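Local atomic coordinates of thiosulfate sulfurtransferase (PDB entry 1YT8), a protein that probably transfers sulfur from thiosulfate to cyanide through a chain of rhodanese-like domains. Residues 6-11 and 93-98. Sequence-based numbering, arbitrary orientation.
Sequences IAVRTF and LLDGGL
Three backbone hydrogen bonds join A7 and R9 to L93 and D95 in parallel register. L93 N donates to A7 O at 2.9 Å, R9 N reaches L93 O in a nearly straight bond (168° at the hydrogen), and D95 N closes on R9 O at 2.8 Å. R9 O also receives a CA-H...O contact from L94 CA, 3.2 Å away. Where the strands part, a water takes over, accepting from F11 N and donating to D95 O.

The pairing sets strand 7-9 at the edge of the parallel five-stranded sheet of the first rhodanese-like domain, whose strand order is 1-5-4-2-3. Strand 91-94 lies one place inward and runs into a type II turn, L94 to G97; G96 and G97 both have positive phi, which glycine adopts readily.

Apolar contacts flank the bonds. I6 CG2 lies 3.8 Å from L93 CG, the side chains meeting at a slant; apolar L93 suits a face covered by A76 and A80 of helix 75-85. V8, beta-branched as suits a strand, turns CG1 anti to its own N (chi1 179°), bringing that methyl within 3.7 Å of D95 CB. T10 CG2 lies alongside the same CB, while its OG1 caps the start of helix 11-20. On the other face L94 brings CD1 to 3.5 Å from R9 O. Each guanidinium nitrogen of R9 finds an acceptor: NE bonds T67 OG1, NH2 the I66 carbonyl, and NH1 forms a salt bridge with D90.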
ATOM      1  N   ILE A   6      25.027 -10.625  11.465  1.00 33.51           N
ATOM      2  CA  ILE A   6      23.912 -11.034  10.521  1.00 31.20           C
ATOM      3  C   ILE A   6      23.788 -12.567  10.470  1.00 31.00           C
ATOM      4  O   ILE A   6      24.672 -13.253   9.968  1.00 31.16           O
ATOM      5  CB  ILE A   6      24.166 -10.489   9.095  1.00 32.20           C
ATOM      6  CG1 ILE A   6      24.427  -8.978   9.143  1.00 32.52           C
ATOM      7  CG2 ILE A   6      22.983 -10.789   8.170  1.00 30.05           C
ATOM      8  CD1 ILE A   6      23.310  -8.160   9.779  1.00 34.00           C
ATOM      9  N   ALA A   7      22.681 -13.094  10.995  1.00 29.50           N
ATOM     10  CA  ALA A   7      22.465 -14.542  11.018  1.00 26.00           C
ATOM     11  C   ALA A   7      21.775 -14.972   9.733  1.00 23.10           C
ATOM     12  O   ALA A   7      21.601 -14.186   8.784  1.00 20.69           O
ATOM     13  CB  ALA A   7      21.593 -14.939  12.196  1.00 28.20           C
ATOM     14  N   VAL A   8      21.416 -16.253   9.734  1.00 20.03           N
ATOM     15  CA  VAL A   8      20.721 -16.916   8.641  1.00 20.37           C
ATOM     16  C   VAL A   8      19.483 -17.635   9.182  1.00 19.71           C
ATOM     17  O   VAL A   8      19.548 -18.362  10.180  1.00 20.34           O
ATOM     18  CB  VAL A   8      21.618 -17.967   7.936  1.00 21.65           C
ATOM     19  CG1 VAL A   8      20.843 -18.636   6.825  1.00 20.71           C
ATOM     20  CG2 VAL A   8      22.874 -17.291   7.392  1.00 19.73           C
ATOM     21  N   ARG A   9      18.361 -17.422   8.508  1.00 18.63           N
ATOM     22  CA  ARG A   9      17.103 -18.056   8.857  1.00 18.22           C
ATOM     23  C   ARG A   9      16.566 -18.752   7.615  1.00 17.46           C
ATOM     24  O   ARG A   9      16.682 -18.237   6.501  1.00 17.80           O
ATOM     25  CB  ARG A   9      16.100 -17.022   9.372  1.00 18.92           C
ATOM     26  CG  ARG A   9      16.186 -16.806  10.880  1.00 20.27           C
ATOM     27  CD  ARG A   9      15.031 -15.951  11.394  1.00 20.60           C
ATOM     28  NE  ARG A   9      15.297 -14.518  11.302  1.00 18.70           N
ATOM     29  CZ  ARG A   9      15.917 -13.812  12.241  1.00 17.66           C
ATOM     30  NH1 ARG A   9      16.341 -14.407  13.348  1.00 19.00           N
ATOM     31  NH2 ARG A   9      16.100 -12.508  12.084  1.00 19.28           N
ATOM     32  N   THR A  10      15.978 -19.925   7.817  1.00 17.54           N
ATOM     33  CA  THR A  10      15.452 -20.720   6.722  1.00 15.75           C
ATOM     34  C   THR A  10      13.944 -20.640   6.565  1.00 16.38           C
ATOM     35  O   THR A  10      13.241 -20.035   7.375  1.00 15.14           O
ATOM     36  CB  THR A  10      15.789 -22.210   6.913  1.00 17.55           C
ATOM     37  OG1 THR A  10      14.973 -22.747   7.965  1.00 16.26           O
ATOM     38  CG2 THR A  10      17.261 -22.386   7.286  1.00 15.62           C
ATOM     39  N   PHE A  11      13.467 -21.266   5.496  1.00 16.92           N
ATOM     40  CA  PHE A  11      12.044 -21.353   5.203  1.00 18.72           C
ATOM     41  C   PHE A  11      11.364 -21.937   6.443  1.00 17.86           C
ATOM     42  O   PHE A  11      10.325 -21.454   6.889  1.00 16.40           O
ATOM     43  CB  PHE A  11      11.827 -22.286   4.005  1.00 19.01           C
ATOM     44  CG  PHE A  11      10.435 -22.854   3.913  1.00 19.10           C
ATOM     45  CD1 PHE A  11       9.372 -22.073   3.461  1.00 18.77           C
ATOM     46  CD2 PHE A  11      10.184 -24.169   4.303  1.00 19.33           C
ATOM     47  CE1 PHE A  11       8.077 -22.591   3.402  1.00 20.28           C
ATOM     48  CE2 PHE A  11       8.892 -24.698   4.248  1.00 20.74           C
ATOM     49  CZ  PHE A  11       7.835 -23.907   3.796  1.00 21.79           C
ATOM     50  N   LEU A  93      19.560 -13.215   6.965  1.00 16.74           N
ATOM     51  CA  LEU A  93      19.373 -13.391   5.531  1.00 18.30           C
ATOM     52  C   LEU A  93      18.608 -14.699   5.383  1.00 17.92           C
ATOM     53  O   LEU A  93      18.845 -15.635   6.144  1.00 18.58           O
ATOM     54  CB  LEU A  93      20.723 -13.529   4.825  1.00 20.35           C
ATOM     55  CG  LEU A  93      21.734 -12.390   4.959  1.00 21.62           C
ATOM     56  CD1 LEU A  93      23.071 -12.821   4.353  1.00 21.08           C
ATOM     57  CD2 LEU A  93      21.202 -11.151   4.266  1.00 19.73           C
ATOM     58  N   LEU A  94      17.689 -14.760   4.425  1.00 16.02           N
ATOM     59  CA  LEU A  94      16.926 -15.981   4.187  1.00 16.17           C
ATOM     60  C   LEU A  94      17.843 -16.956   3.457  1.00 18.87           C
ATOM     61  O   LEU A  94      18.398 -16.627   2.410  1.00 18.02           O
ATOM     62  CB  LEU A  94      15.702 -15.694   3.316  1.00 17.29           C
ATOM     63  CG  LEU A  94      14.871 -16.914   2.898  1.00 17.57           C
ATOM     64  CD1 LEU A  94      14.220 -17.539   4.122  1.00 16.69           C
ATOM     65  CD2 LEU A  94      13.811 -16.490   1.896  1.00 16.06           C
ATOM     66  N   ASP A  95      18.000 -18.153   4.010  1.00 18.38           N
ATOM     67  CA  ASP A  95      18.863 -19.164   3.413  1.00 19.45           C
ATOM     68  C   ASP A  95      18.483 -19.466   1.963  1.00 18.95           C
ATOM     69  O   ASP A  95      17.376 -19.923   1.680  1.00 20.28           O
ATOM     70  CB  ASP A  95      18.807 -20.444   4.249  1.00 22.11           C
ATOM     71  CG  ASP A  95      19.758 -21.509   3.750  1.00 24.59           C
ATOM     72  OD1 ASP A  95      20.966 -21.222   3.637  1.00 25.84           O
ATOM     73  OD2 ASP A  95      19.298 -22.636   3.477  1.00 27.72           O
ATOM     74  N   GLY A  96      19.412 -19.200   1.049  1.00 18.86           N
ATOM     75  CA  GLY A  96      19.169 -19.456  -0.361  1.00 18.95           C
ATOM     76  C   GLY A  96      18.315 -18.411  -1.059  1.00 18.16           C
ATOM     77  O   GLY A  96      18.038 -18.527  -2.254  1.00 17.49           O
ATOM     78  N   GLY A  97      17.894 -17.390  -0.320  1.00 19.81           N
ATOM     79  CA  GLY A  97      17.066 -16.354  -0.910  1.00 19.18           C
ATOM     80  C   GLY A  97      15.754 -16.911  -1.434  1.00 19.45           C
ATOM     81  O   GLY A  97      15.241 -17.900  -0.907  1.00 17.53           O
ATOM     82  N   LEU A  98      15.213 -16.285  -2.475  1.00 17.67           N
ATOM     83  CA  LEU A  98      13.954 -16.726  -3.065  1.00 18.01           C
ATOM     84  C   LEU A  98      14.016 -18.194  -3.489  1.00 18.81           C
ATOM     85  O   LEU A  98      13.082 -18.961  -3.241  1.00 17.34           O
ATOM     86  CB  LEU A  98      13.602 -15.859  -4.279  1.00 18.54           C
ATOM     87  CG  LEU A  98      12.300 -16.216  -5.007  1.00 18.63           C
ATOM     88  CD1 LEU A  98      11.105 -15.862  -4.125  1.00 17.84           C
ATOM     89  CD2 LEU A  98      12.225 -15.462  -6.329  1.00 17.85           C
TER
HETATM   90  O   HOH W   1      15.349 -21.259   3.232  1.00 17.30           O